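Local atomic coordinates of hypothetical protein TM0486 (PDB entry 1VK8), a protein that probably binds thiamin and takes part in the cell's response to oxidative conditions, within a family of thiamine-binding proteins. Residues Met13-Lys21 / Gly94-Val102; Phe62-Ala73 / Val84-Lys92. All coordinates share one frame; numbering follows the deposited sequence.

Contact 1: residues Met13-Lys21 / Gly94-Val102; sequences MPKVTVSIK and GGITIEEKV
Pro14 lays its CB over one face of the peptide joining Gly94 and Gly95, 3.8 Å from Gly94 C, and a second peptide, between Thr97 and Ile98, takes the methyl of Thr17 on its face, with Thr17 CG2 3.7 Å from Thr97 C. The third flat group is the carbonyl of Lys15. Ile96 N donates to Lys15 O over 3.0 Å, a fairly straight bond (164° at the hydrogen) that arrives from above the carbonyl plane, and Gly95 CA adds a C-H...O contact to the same oxygen. A side chain on Gly95 would press against Lys15 N and Pro14 CA, and the backbone angles of this residue suit glycine in any case.

Farther along, Thr17 works with both its branches. With OG1 held between the backbone N and the carbonyl carbon (chi1 69°), the hydroxyl meets Lys101 tip to tip: Lys101 NZ donates to Thr17 OG1 at 2.9 Å. The lysine chain bends at chi3 to get there, and its ammonium also forms a salt bridge with Asp90. A valine here would probably cost that ammonium its hydroxyl acceptor, leaving it freer to shift about Asp90.

Helix 98-102 is started by Thr97, the N-cap, whose OG1 accepts from Glu100 N (3.2 Å) and donates to the anti lone pair of Glu100 OE1.

The contact fastens this C-terminal helix and the loop before it to the beginning of strand 16-24, whose backbone is bonded to strands 56-60 and 82-92 on its two sides. Val16, directed away from the helix, packs on Phe62 and Ile65 of helix 62-76, while Ile98 N donates to Glu59 OE1, and the Ile98 side chain packs on Pro53 of the second subunit.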
HETATM    1  N   MSE C  13      -1.742  21.690  16.432  1.00 26.21           N
HETATM    2  CA  MSE C  13      -1.273  22.499  15.283  1.00 25.03           C
HETATM    3  C   MSE C  13      -0.703  21.596  14.169  1.00 20.42           C
HETATM    4  O   MSE C  13      -1.074  21.768  13.020  1.00 20.85           O
HETATM    5  CB  MSE C  13      -0.262  23.574  15.736  1.00 26.27           C
HETATM    6  CG  MSE C  13       0.088  24.604  14.678  1.00 28.75           C
ATOM      7  N   PRO C  14       0.189  20.658  14.474  1.00 20.03           N
ATOM      8  CA  PRO C  14       0.726  19.765  13.420  1.00 17.04           C
ATOM      9  C   PRO C  14      -0.333  18.803  12.831  1.00 16.93           C
ATOM     10  O   PRO C  14      -0.997  18.078  13.570  1.00 17.31           O
ATOM     11  CB  PRO C  14       1.817  18.956  14.147  1.00 19.55           C
ATOM     12  CG  PRO C  14       2.034  19.633  15.471  1.00 23.51           C
ATOM     13  CD  PRO C  14       0.754  20.341  15.799  1.00 21.57           C
ATOM     14  N   LYS C  15      -0.454  18.790  11.506  1.00 14.38           N
ATOM     15  CA  LYS C  15      -1.340  17.899  10.813  1.00 13.97           C
ATOM     16  C   LYS C  15      -0.538  16.808  10.130  1.00  9.13           C
ATOM     17  O   LYS C  15       0.661  16.930   9.919  1.00  7.45           O
ATOM     18  CB  LYS C  15      -2.153  18.668   9.768  1.00 16.88           C
ATOM     19  CG  LYS C  15      -3.235  19.533  10.369  1.00 21.78           C
ATOM     20  CD  LYS C  15      -3.872  20.480   9.365  1.00 28.43           C
ATOM     21  CE  LYS C  15      -5.128  21.147   9.994  1.00 40.95           C
ATOM     22  NZ  LYS C  15      -5.417  22.558   9.517  1.00 41.29           N
ATOM     23  N   VAL C  16      -1.216  15.725   9.808  1.00  7.61           N
ATOM     24  CA  VAL C  16      -0.672  14.701   8.932  1.00  8.20           C
ATOM     25  C   VAL C  16      -1.622  14.589   7.742  1.00  7.62           C
ATOM     26  O   VAL C  16      -2.708  15.121   7.789  1.00  8.09           O
ATOM     27  CB  VAL C  16      -0.563  13.306   9.637  1.00  6.86           C
ATOM     28  CG1 VAL C  16       0.461  13.334  10.753  1.00 13.28           C
ATOM     29  CG2 VAL C  16      -1.913  12.821  10.180  1.00 10.00           C
ATOM     30  N   THR C  17      -1.207  13.876   6.698  1.00  7.99           N
ATOM     31  CA  THR C  17      -2.130  13.429   5.667  1.00  9.46           C
ATOM     32  C   THR C  17      -2.236  11.925   5.778  1.00  9.62           C
ATOM     33  O   THR C  17      -1.256  11.236   6.093  1.00  9.09           O
ATOM     34  CB  THR C  17      -1.701  13.858   4.225  1.00 12.19           C
ATOM     35  OG1 THR C  17      -0.510  13.155   3.821  1.00 13.19           O
ATOM     36  CG2 THR C  17      -1.331  15.321   4.152  1.00 11.09           C
ATOM     37  N   VAL C  18      -3.440  11.427   5.544  1.00  8.36           N
ATOM     38  CA  VAL C  18      -3.758  10.011   5.613  1.00  7.90           C
ATOM     39  C   VAL C  18      -4.633   9.685   4.423  1.00  8.07           C
ATOM     40  O   VAL C  18      -5.750  10.207   4.286  1.00  9.11           O
ATOM     41  CB  VAL C  18      -4.523   9.657   6.918  1.00  6.56           C
ATOM     42  CG1 VAL C  18      -4.805   8.173   7.002  1.00  9.32           C
ATOM     43  CG2 VAL C  18      -3.691  10.131   8.155  1.00 10.53           C
ATOM     44  N   SER C  19      -4.119   8.829   3.550  1.00  8.95           N
ATOM     45  CA  SER C  19      -4.873   8.343   2.422  1.00 10.00           C
ATOM     46  C   SER C  19      -5.459   7.009   2.782  1.00  9.06           C
ATOM     47  O   SER C  19      -4.782   6.147   3.324  1.00  8.24           O
ATOM     48  CB  SER C  19      -3.956   8.270   1.200  1.00 12.85           C
ATOM     49  OG  SER C  19      -3.436   9.571   0.955  1.00 19.66           O
ATOM     50  N   ILE C  20      -6.747   6.860   2.500  1.00  7.86           N
ATOM     51  CA  ILE C  20      -7.550   5.750   2.949  1.00  7.72           C
ATOM     52  C   ILE C  20      -8.083   5.051   1.707  1.00  8.89           C
ATOM     53  O   ILE C  20      -8.646   5.695   0.806  1.00  6.28           O
ATOM     54  CB  ILE C  20      -8.725   6.267   3.797  1.00  7.78           C
ATOM     55  CG1 ILE C  20      -8.223   7.011   5.021  1.00  8.24           C
ATOM     56  CG2 ILE C  20      -9.666   5.129   4.203  1.00  9.57           C
ATOM     57  CD1 ILE C  20      -9.296   7.763   5.738  1.00  9.82           C
ATOM     58  N   LYS C  21      -7.925   3.731   1.674  1.00  8.25           N
ATOM     59  CA  LYS C  21      -8.449   2.901   0.597  1.00  5.80           C
ATOM     60  C   LYS C  21      -9.253   1.770   1.201  1.00  4.85           C
ATOM     61  O   LYS C  21      -8.794   1.080   2.106  1.00  7.36           O
ATOM     62  CB  LYS C  21      -7.324   2.329  -0.264  1.00  7.76           C
ATOM     63  CG  LYS C  21      -7.767   1.525  -1.452  1.00  7.40           C
ATOM     64  CD  LYS C  21      -6.608   0.870  -2.178  1.00  8.29           C
ATOM     65  CE  LYS C  21      -7.012   0.330  -3.528  1.00  8.56           C
ATOM     66  NZ  LYS C  21      -6.967   1.399  -4.592  1.00 12.46           N
ATOM     67  N   GLY C  94       6.032  18.613  13.224  1.00 13.35           N
ATOM     68  CA  GLY C  94       5.747  20.017  12.920  1.00 13.63           C
ATOM     69  C   GLY C  94       4.614  20.165  11.895  1.00 13.14           C
ATOM     70  O   GLY C  94       4.110  21.258  11.690  1.00 11.48           O
ATOM     71  N   GLY C  95       4.255  19.074  11.223  1.00 11.77           N
ATOM     72  CA  GLY C  95       3.116  19.038  10.329  1.00  9.71           C
ATOM     73  C   GLY C  95       3.444  18.952   8.852  1.00 10.16           C
ATOM     74  O   GLY C  95       4.498  19.391   8.402  1.00  7.65           O
ATOM     75  N   ILE C  96       2.533  18.327   8.103  1.00  7.99           N
ATOM     76  CA  ILE C  96       2.557  18.305   6.648  1.00  8.14           C
ATOM     77  C   ILE C  96       1.103  18.365   6.151  1.00 10.57           C
ATOM     78  O   ILE C  96       0.177  17.826   6.798  1.00 11.52           O
ATOM     79  CB  ILE C  96       3.292  17.040   6.105  1.00  7.77           C
ATOM     80  CG1 ILE C  96       3.493  17.100   4.580  1.00  8.93           C
ATOM     81  CG2 ILE C  96       2.565  15.767   6.491  1.00 14.61           C
ATOM     82  CD1 ILE C  96       4.493  18.136   4.116  1.00 13.16           C
ATOM     83  N   THR C  97       0.907  18.997   5.005  1.00  9.65           N
ATOM     84  CA  THR C  97      -0.430  19.233   4.463  1.00 10.98           C
ATOM     85  C   THR C  97      -0.513  18.755   3.027  1.00  9.86           C
ATOM     86  O   THR C  97       0.507  18.526   2.380  1.00  8.25           O
ATOM     87  CB  THR C  97      -0.759  20.743   4.456  1.00 10.23           C
ATOM     88  OG1 THR C  97       0.245  21.454   3.726  1.00 12.12           O
ATOM     89  CG2 THR C  97      -0.708  21.327   5.846  1.00 15.46           C
ATOM     90  N   ILE C  98      -1.749  18.629   2.537  1.00  6.83           N
ATOM     91  CA  ILE C  98      -2.000  18.286   1.149  1.00  8.99           C
ATOM     92  C   ILE C  98      -1.320  19.301   0.222  1.00  8.21           C
ATOM     93  O   ILE C  98      -0.591  18.906  -0.708  1.00  9.95           O
ATOM     94  CB  ILE C  98      -3.541  18.174   0.902  1.00  7.44           C
ATOM     95  CG1 ILE C  98      -4.111  16.930   1.591  1.00  9.48           C
ATOM     96  CG2 ILE C  98      -3.831  18.150  -0.593  1.00 12.19           C
ATOM     97  CD1 ILE C  98      -5.653  16.846   1.607  1.00 11.60           C
ATOM     98  N   GLU C  99      -1.512  20.592   0.507  1.00  7.64           N
ATOM     99  CA  GLU C  99      -1.036  21.675  -0.353  1.00 12.88           C
ATOM    100  C   GLU C  99       0.474  21.642  -0.469  1.00 11.48           C
ATOM    101  O   GLU C  99       1.013  21.843  -1.542  1.00 15.27           O
ATOM    102  CB  GLU C  99      -1.510  23.034   0.178  1.00 16.23           C
ATOM    103  CG  GLU C  99      -1.156  24.239  -0.678  1.00 30.85           C
ATOM    104  CD  GLU C  99      -1.548  25.569  -0.040  1.00 45.22           C
ATOM    105  OE1 GLU C  99      -2.266  25.572   0.992  1.00 44.80           O
ATOM    106  OE2 GLU C  99      -1.139  26.625  -0.584  1.00 55.80           O
ATOM    107  N   GLU C 100       1.166  21.325   0.618  1.00 11.48           N
ATOM    108  CA  GLU C 100       2.629  21.280   0.590  1.00 13.97           C
ATOM    109  C   GLU C 100       3.120  20.197  -0.365  1.00 16.85           C
ATOM    110  O   GLU C 100       4.202  20.297  -0.914  1.00 18.35           O
ATOM    111  CB  GLU C 100       3.214  21.030   1.990  1.00 13.20           C
ATOM    112  CG  GLU C 100       3.113  22.234   2.906  1.00 19.79           C
ATOM    113  CD  GLU C 100       3.527  21.938   4.338  1.00 17.34           C
ATOM    114  OE1 GLU C 100       2.710  21.399   5.099  1.00 16.26           O
ATOM    115  OE2 GLU C 100       4.676  22.256   4.711  1.00 24.63           O
ATOM    116  N   LYS C 101       2.321  19.161  -0.562  1.00 16.43           N
ATOM    117  CA  LYS C 101       2.685  18.067  -1.459  1.00 17.94           C
ATOM    118  C   LYS C 101       2.169  18.186  -2.907  1.00 20.72           C
ATOM    119  O   LYS C 101       2.770  17.624  -3.818  1.00 24.25           O
ATOM    120  CB  LYS C 101       2.206  16.778  -0.834  1.00 18.08           C
ATOM    121  CG  LYS C 101       2.721  16.557   0.579  1.00 22.03           C
ATOM    122  CD  LYS C 101       1.877  15.566   1.345  1.00 21.93           C
ATOM    123  CE  LYS C 101       2.386  14.193   1.090  1.00 31.17           C
ATOM    124  NZ  LYS C 101       1.461  13.299   1.705  1.00 19.22           N
ATOM    125  N   VAL C 102       1.079  18.902  -3.156  1.00 20.52           N
ATOM    126  CA  VAL C 102       0.497  18.940  -4.514  1.00 22.17           C
ATOM    127  C   VAL C 102       0.423  20.290  -5.198  1.00 21.80           C
ATOM    128  O   VAL C 102       0.179  20.335  -6.392  1.00 20.86           O
ATOM    129  CB  VAL C 102      -0.974  18.432  -4.547  1.00 23.32           C
ATOM    130  CG1 VAL C 102      -1.085  17.076  -3.932  1.00 23.85           C
ATOM    131  CG2 VAL C 102      -1.917  19.437  -3.876  1.00 24.05           C
TER

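Contact 2: residues Phe62-Ala73 / Val84-Lys92; sequences FEEIMDRVKELA and VLQLDIDYK
Phe62 is sandwiched by its neighbours: the edge of the Tyr91 ring stands against one face in a T-shaped pair, planes at 89° and centroids 5.5 Å apart, while CG of Met66 lies over the opposite face. Phe62 CG is anti to the backbone N (chi1 177°), which drops the ring from the helix toward the strand, and Ile89 CD1 meets its edge at Phe62 CE1, 4.0 Å away. Met66, a selenomethionine, leaves the helix obliquely but is bent at chi2 and chi3, and the curl brings CE within 4.0 Å of Leu87 CD1 and end-on to Ile89 CD1.

This is the helix-on-sheet layer of a ferredoxin-like βαββαβ fold. The segment 62-73 of the helix runs antiparallel to strand residues 84-92, at 167°, the two axes coming within 11.1 Å.

Val69 turns both methyls toward the strand, CG1 and CG2 meeting Leu87 tip to tip; its CG1 also lies 4.0 Å from Leu85 CD2. Leu85 then spreads its two methyls, CD2 toward Ala73 CB and CD1 toward Leu72 CD2. The hydroxyl of Tyr91 bonds Glu77 and Arg74 of the fourth subunit, whose strand continues the sheet beyond 82-92.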
ATOM      1  N   PHE C  62      -3.465  13.711  13.762  1.00 10.65           N
ATOM      2  CA  PHE C  62      -3.232  12.260  13.646  1.00  9.75           C
ATOM      3  C   PHE C  62      -4.131  11.376  14.529  1.00  7.64           C
ATOM      4  O   PHE C  62      -4.769  10.454  14.049  1.00  5.80           O
ATOM      5  CB  PHE C  62      -1.755  11.983  13.927  1.00 10.71           C
ATOM      6  CG  PHE C  62      -1.397  10.541  13.908  1.00 15.46           C
ATOM      7  CD1 PHE C  62      -1.554   9.790  12.785  1.00 16.07           C
ATOM      8  CD2 PHE C  62      -0.891   9.942  15.035  1.00 19.31           C
ATOM      9  CE1 PHE C  62      -1.250   8.445  12.798  1.00 23.30           C
ATOM     10  CE2 PHE C  62      -0.583   8.625  15.031  1.00 20.97           C
ATOM     11  CZ  PHE C  62      -0.771   7.880  13.920  1.00 12.01           C
ATOM     12  N   GLU C  63      -4.192  11.661  15.821  1.00  7.48           N
ATOM     13  CA  GLU C  63      -4.939  10.801  16.726  1.00  6.79           C
ATOM     14  C   GLU C  63      -6.437  10.902  16.476  1.00  7.31           C
ATOM     15  O   GLU C  63      -7.146   9.925  16.582  1.00  8.91           O
ATOM     16  CB  GLU C  63      -4.583  11.107  18.182  1.00  9.62           C
ATOM     17  CG  GLU C  63      -3.116  10.793  18.431  1.00 11.79           C
ATOM     18  CD  GLU C  63      -2.700  10.701  19.887  1.00 22.92           C
ATOM     19  OE1 GLU C  63      -3.552  10.874  20.779  1.00 28.23           O
ATOM     20  OE2 GLU C  63      -1.496  10.438  20.132  1.00 21.92           O
ATOM     21  N   GLU C  64      -6.914  12.083  16.118  1.00  8.18           N
ATOM     22  CA  GLU C  64      -8.305  12.239  15.733  1.00  8.53           C
ATOM     23  C   GLU C  64      -8.644  11.403  14.503  1.00  6.77           C
ATOM     24  O   GLU C  64      -9.666  10.735  14.479  1.00  9.11           O
ATOM     25  CB  GLU C  64      -8.610  13.699  15.442  1.00 10.00           C
ATOM     26  CG  GLU C  64     -10.104  13.965  15.282  1.00 20.52           C
ATOM     27  CD  GLU C  64     -10.439  15.427  15.012  1.00 28.26           C
ATOM     28  OE1 GLU C  64      -9.587  16.330  15.248  1.00 28.84           O
ATOM     29  OE2 GLU C  64     -11.576  15.659  14.554  1.00 31.42           O
ATOM     30  N   ILE C  65      -7.792  11.428  13.484  1.00  8.77           N
ATOM     31  CA  ILE C  65      -8.006  10.609  12.274  1.00  6.25           C
ATOM     32  C   ILE C  65      -8.023   9.112  12.652  1.00  8.57           C
ATOM     33  O   ILE C  65      -8.892   8.363  12.209  1.00  7.46           O
ATOM     34  CB  ILE C  65      -6.951  10.918  11.166  1.00  6.19           C
ATOM     35  CG1 ILE C  65      -7.096  12.318  10.594  1.00  9.87           C
ATOM     36  CG2 ILE C  65      -7.083   9.926   9.997  1.00  6.78           C
ATOM     37  CD1 ILE C  65      -5.780  12.801   9.868  1.00 10.21           C
HETATM   38  N   MSE C  66      -7.095   8.679  13.499  1.00  8.84           N
HETATM   39  CA  MSE C  66      -7.062   7.262  13.915  1.00 11.07           C
HETATM   40  C   MSE C  66      -8.382   6.873  14.589  1.00 11.69           C
HETATM   41  O   MSE C  66      -8.939   5.834  14.309  1.00 10.60           O
HETATM   42  CB  MSE C  66      -5.869   6.975  14.828  1.00 10.40           C
HETATM   43  CG  MSE C  66      -4.530   7.131  14.173  1.00 11.39           C
HETATM   44 SE   MSE C  66      -4.368   6.056  12.480  1.00 20.92          SE
HETATM   45  CE  MSE C  66      -4.528   7.474  11.169  1.00 22.92           C
ATOM     46  N   ASP C  67      -8.923   7.752  15.437  1.00  9.79           N
ATOM     47  CA  ASP C  67     -10.217   7.517  16.060  1.00  8.64           C
ATOM     48  C   ASP C  67     -11.359   7.493  15.055  1.00  8.76           C
ATOM     49  O   ASP C  67     -12.304   6.719  15.199  1.00  8.44           O
ATOM     50  CB  ASP C  67     -10.500   8.591  17.123  1.00  9.78           C
ATOM     51  CG  ASP C  67      -9.653   8.422  18.392  1.00 13.24           C
ATOM     52  OD1 ASP C  67      -9.090   7.331  18.643  1.00 13.99           O
ATOM     53  OD2 ASP C  67      -9.492   9.366  19.192  1.00 11.26           O
ATOM     54  N   ARG C  68     -11.300   8.356  14.045  1.00  8.05           N
ATOM     55  CA  ARG C  68     -12.295   8.336  12.984  1.00  9.34           C
ATOM     56  C   ARG C  68     -12.217   7.067  12.159  1.00  9.69           C
ATOM     57  O   ARG C  68     -13.237   6.547  11.709  1.00  7.34           O
ATOM     58  CB  ARG C  68     -12.158   9.562  12.069  1.00  9.87           C
ATOM     59  CG  ARG C  68     -12.467  10.862  12.755  1.00 14.10           C
ATOM     60  CD  ARG C  68     -13.840  10.947  13.273  1.00 20.81           C
ATOM     61  NE  ARG C  68     -14.285  12.334  13.308  1.00 20.48           N
ATOM     62  CZ  ARG C  68     -15.542  12.689  13.487  1.00 24.44           C
ATOM     63  NH1 ARG C  68     -16.479  11.775  13.688  1.00 34.14           N
ATOM     64  NH2 ARG C  68     -15.873  13.965  13.499  1.00 33.17           N
ATOM     65  N   VAL C  69     -11.008   6.559  11.977  1.00  9.10           N
ATOM     66  CA  VAL C  69     -10.819   5.316  11.247  1.00  9.19           C
ATOM     67  C   VAL C  69     -11.467   4.163  12.019  1.00  8.64           C
ATOM     68  O   VAL C  69     -12.069   3.305  11.411  1.00  7.14           O
ATOM     69  CB  VAL C  69      -9.326   5.066  10.924  1.00  9.19           C
ATOM     70  CG1 VAL C  69      -9.108   3.658  10.438  1.00 10.69           C
ATOM     71  CG2 VAL C  69      -8.836   6.088   9.904  1.00  9.74           C
ATOM     72  N   LYS C  70     -11.386   4.160  13.353  1.00  9.05           N
ATOM     73  CA  LYS C  70     -12.099   3.147  14.151  1.00  9.64           C
ATOM     74  C   LYS C  70     -13.593   3.140  13.845  1.00  9.24           C
ATOM     75  O   LYS C  70     -14.194   2.085  13.641  1.00 11.65           O
ATOM     76  CB  LYS C  70     -11.915   3.347  15.659  1.00  7.46           C
ATOM     77  CG  LYS C  70     -10.518   3.274  16.202  1.00  9.75           C
ATOM     78  CD  LYS C  70     -10.589   3.545  17.681  1.00 10.62           C
ATOM     79  CE  LYS C  70      -9.313   3.993  18.263  1.00 15.85           C
ATOM     80  NZ  LYS C  70      -9.575   4.366  19.672  1.00  8.58           N
ATOM     81  N   GLU C  71     -14.190   4.323  13.846  1.00  7.30           N
ATOM     82  CA  GLU C  71     -15.613   4.494  13.530  1.00  8.78           C
ATOM     83  C   GLU C  71     -15.925   4.101  12.095  1.00  7.44           C
ATOM     84  O   GLU C  71     -16.949   3.489  11.846  1.00  7.36           O
ATOM     85  CB  GLU C  71     -16.046   5.940  13.797  1.00 10.89           C
ATOM     86  CG  GLU C  71     -16.020   6.305  15.277  1.00 17.75           C
ATOM     87  CD  GLU C  71     -16.025   7.809  15.538  1.00 25.36           C
ATOM     88  OE1 GLU C  71     -16.103   8.597  14.580  1.00 30.14           O
ATOM     89  OE2 GLU C  71     -15.952   8.201  16.722  1.00 36.05           O
ATOM     90  N   LEU C  72     -15.055   4.468  11.157  1.00  7.62           N
ATOM     91  CA  LEU C  72     -15.223   4.104   9.757  1.00  8.87           C
ATOM     92  C   LEU C  72     -15.340   2.589   9.560  1.00  8.38           C
ATOM     93  O   LEU C  72     -16.257   2.113   8.882  1.00  6.41           O
ATOM     94  CB  LEU C  72     -14.073   4.648   8.902  1.00  8.89           C
ATOM     95  CG  LEU C  72     -14.127   4.297   7.398  1.00 12.18           C
ATOM     96  CD1 LEU C  72     -15.358   4.884   6.773  1.00 11.72           C
ATOM     97  CD2 LEU C  72     -12.893   4.789   6.718  1.00 14.34           C
ATOM     98  N   ALA C  73     -14.430   1.836  10.165  1.00  9.61           N
ATOM     99  CA  ALA C  73     -14.421   0.374  10.032  1.00  8.56           C
ATOM    100  C   ALA C  73     -15.717  -0.240  10.563  1.00 11.04           C
ATOM    101  O   ALA C  73     -16.322  -1.108   9.917  1.00  7.94           O
ATOM    102  CB  ALA C  73     -13.247  -0.193  10.733  1.00 10.52           C
ATOM    103  N   VAL C  84     -10.661  -5.041   2.921  1.00  5.52           N
ATOM    104  CA  VAL C  84      -9.351  -4.521   3.195  1.00  6.43           C
ATOM    105  C   VAL C  84      -9.485  -3.013   3.388  1.00  7.74           C
ATOM    106  O   VAL C  84     -10.169  -2.325   2.624  1.00  9.08           O
ATOM    107  CB  VAL C  84      -8.371  -4.816   2.033  1.00  6.99           C
ATOM    108  CG1 VAL C  84      -7.056  -4.056   2.206  1.00  9.22           C
ATOM    109  CG2 VAL C  84      -8.150  -6.313   1.889  1.00 12.92           C
ATOM    110  N   LEU C  85      -8.839  -2.511   4.425  1.00  5.81           N
ATOM    111  CA  LEU C  85      -8.770  -1.097   4.713  1.00  6.78           C
ATOM    112  C   LEU C  85      -7.291  -0.713   4.849  1.00  7.84           C
ATOM    113  O   LEU C  85      -6.570  -1.238   5.703  1.00  8.19           O
ATOM    114  CB  LEU C  85      -9.530  -0.804   5.992  1.00  8.86           C
ATOM    115  CG  LEU C  85      -9.466   0.622   6.533  1.00  8.60           C
ATOM    116  CD1 LEU C  85     -10.112   1.636   5.608  1.00 12.33           C
ATOM    117  CD2 LEU C  85     -10.099   0.676   7.922  1.00 15.47           C
ATOM    118  N   GLN C  86      -6.844   0.193   3.996  1.00  6.39           N
ATOM    119  CA  GLN C  86      -5.450   0.593   3.934  1.00  5.70           C
ATOM    120  C   GLN C  86      -5.314   2.061   4.230  1.00  7.80           C
ATOM    121  O   GLN C  86      -6.084   2.883   3.713  1.00  5.51           O
ATOM    122  CB  GLN C  86      -4.837   0.253   2.577  1.00  7.60           C
ATOM    123  CG  GLN C  86      -4.786  -1.242   2.324  1.00  6.32           C
ATOM    124  CD  GLN C  86      -4.242  -1.606   0.968  1.00  7.50           C
ATOM    125  OE1 GLN C  86      -4.284  -0.793   0.060  1.00  7.94           O
ATOM    126  NE2 GLN C  86      -3.772  -2.834   0.818  1.00  8.24           N
ATOM    127  N   LEU C  87      -4.379   2.380   5.121  1.00  7.59           N
ATOM    128  CA  LEU C  87      -4.013   3.752   5.461  1.00  7.08           C
ATOM    129  C   LEU C  87      -2.557   4.003   5.077  1.00  9.73           C
ATOM    130  O   LEU C  87      -1.662   3.199   5.394  1.00  8.03           O
ATOM    131  CB  LEU C  87      -4.134   3.984   6.955  1.00  7.42           C
ATOM    132  CG  LEU C  87      -5.429   3.644   7.687  1.00 13.46           C
ATOM    133  CD1 LEU C  87      -5.316   4.196   9.101  1.00 16.75           C
ATOM    134  CD2 LEU C  87      -6.638   4.183   7.010  1.00 12.46           C
ATOM    135  N   ASP C  88      -2.313   5.133   4.417  1.00  6.03           N
ATOM    136  CA  ASP C  88      -0.964   5.565   4.058  1.00  7.69           C
ATOM    137  C   ASP C  88      -0.787   6.941   4.694  1.00  8.29           C
ATOM    138  O   ASP C  88      -1.321   7.959   4.228  1.00  6.54           O
ATOM    139  CB  ASP C  88      -0.846   5.539   2.519  1.00 10.85           C
ATOM    140  CG  ASP C  88       0.403   6.210   1.980  1.00 13.91           C
ATOM    141  OD1 ASP C  88       1.405   6.198   2.689  1.00 15.70           O
ATOM    142  OD2 ASP C  88       0.482   6.721   0.820  1.00 18.41           O
ATOM    143  N   ILE C  89      -0.050   6.963   5.799  1.00  6.17           N
ATOM    144  CA  ILE C  89       0.094   8.162   6.637  1.00  7.12           C
ATOM    145  C   ILE C  89       1.427   8.831   6.339  1.00  7.10           C
ATOM    146  O   ILE C  89       2.450   8.180   6.395  1.00  8.16           O
ATOM    147  CB  ILE C  89       0.042   7.783   8.129  1.00  8.38           C
ATOM    148  CG1 ILE C  89      -1.269   7.059   8.466  1.00  6.13           C
ATOM    149  CG2 ILE C  89       0.255   9.035   9.024  1.00 12.02           C
ATOM    150  CD1 ILE C  89      -1.105   6.089   9.553  1.00  9.34           C
ATOM    151  N   ASP C  90       1.416  10.125   6.013  1.00  5.79           N
ATOM    152  CA  ASP C  90       2.641  10.886   5.877  1.00  5.76           C
ATOM    153  C   ASP C  90       2.794  11.653   7.190  1.00  5.74           C
ATOM    154  O   ASP C  90       2.020  12.549   7.501  1.00  7.20           O
ATOM    155  CB  ASP C  90       2.549  11.862   4.696  1.00  7.57           C
ATOM    156  CG  ASP C  90       3.887  12.528   4.382  1.00 12.76           C
ATOM    157  OD1 ASP C  90       4.892  12.235   5.054  1.00 14.24           O
ATOM    158  OD2 ASP C  90       4.003  13.369   3.482  1.00 16.23           O
ATOM    159  N   TYR C  91       3.758  11.241   7.987  1.00  7.08           N
ATOM    160  CA  TYR C  91       3.920  11.765   9.322  1.00  7.39           C
ATOM    161  C   TYR C  91       5.136  12.663   9.332  1.00  5.75           C
ATOM    162  O   TYR C  91       6.201  12.243   9.004  1.00  6.61           O
ATOM    163  CB  TYR C  91       4.116  10.620  10.307  1.00  9.71           C
ATOM    164  CG  TYR C  91       4.016  11.047  11.750  1.00  7.60           C
ATOM    165  CD1 TYR C  91       5.092  11.640  12.386  1.00 12.21           C
ATOM    166  CD2 TYR C  91       2.835  10.846  12.477  1.00  9.49           C
ATOM    167  CE1 TYR C  91       5.004  12.047  13.708  1.00 16.12           C
ATOM    168  CE2 TYR C  91       2.737  11.265  13.795  1.00  8.65           C
ATOM    169  CZ  TYR C  91       3.823  11.847  14.404  1.00 13.11           C
ATOM    170  OH  TYR C  91       3.762  12.235  15.724  1.00 23.29           O
ATOM    171  N   LYS C  92       4.968  13.905   9.704  1.00  6.17           N
ATOM    172  CA  LYS C  92       6.087  14.840   9.729  1.00  5.46           C
ATOM    173  C   LYS C  92       6.027  15.649  11.018  1.00  9.14           C
ATOM    174  O   LYS C  92       5.019  16.250  11.336  1.00  7.65           O
ATOM    175  CB  LYS C  92       6.041  15.782   8.517  1.00  6.09           C
ATOM    176  CG  LYS C  92       7.273  16.680   8.417  1.00  8.65           C
ATOM    177  CD  LYS C  92       7.198  17.667   7.284  1.00 14.84           C
ATOM    178  CE  LYS C  92       8.369  18.659   7.340  1.00 18.71           C
ATOM    179  NZ  LYS C  92       8.367  19.506   6.145  1.00 13.83           N
TER

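From the N terminus, residues 13-21 enter the sheet as strand 16-24 and wait until residues 94-102 for their partner, so contact 1 closes a loop of 72 residues that spans nearly the whole fold. Contact 2 lies wholly within that loop and closes a short one, of 10 residues between segments 62-73 and 84-92. The two meet at the pair of neighbouring strands, where Ser19 O and Asp88 N, like Lys21 O and Gln86 N, are probably hydrogen-bonded. Contact 2 thus ties the helix layer to strand 82-92, outermost within this chain, and contact 1 brings the chain that follows that strand back to its neighbour, 16-24.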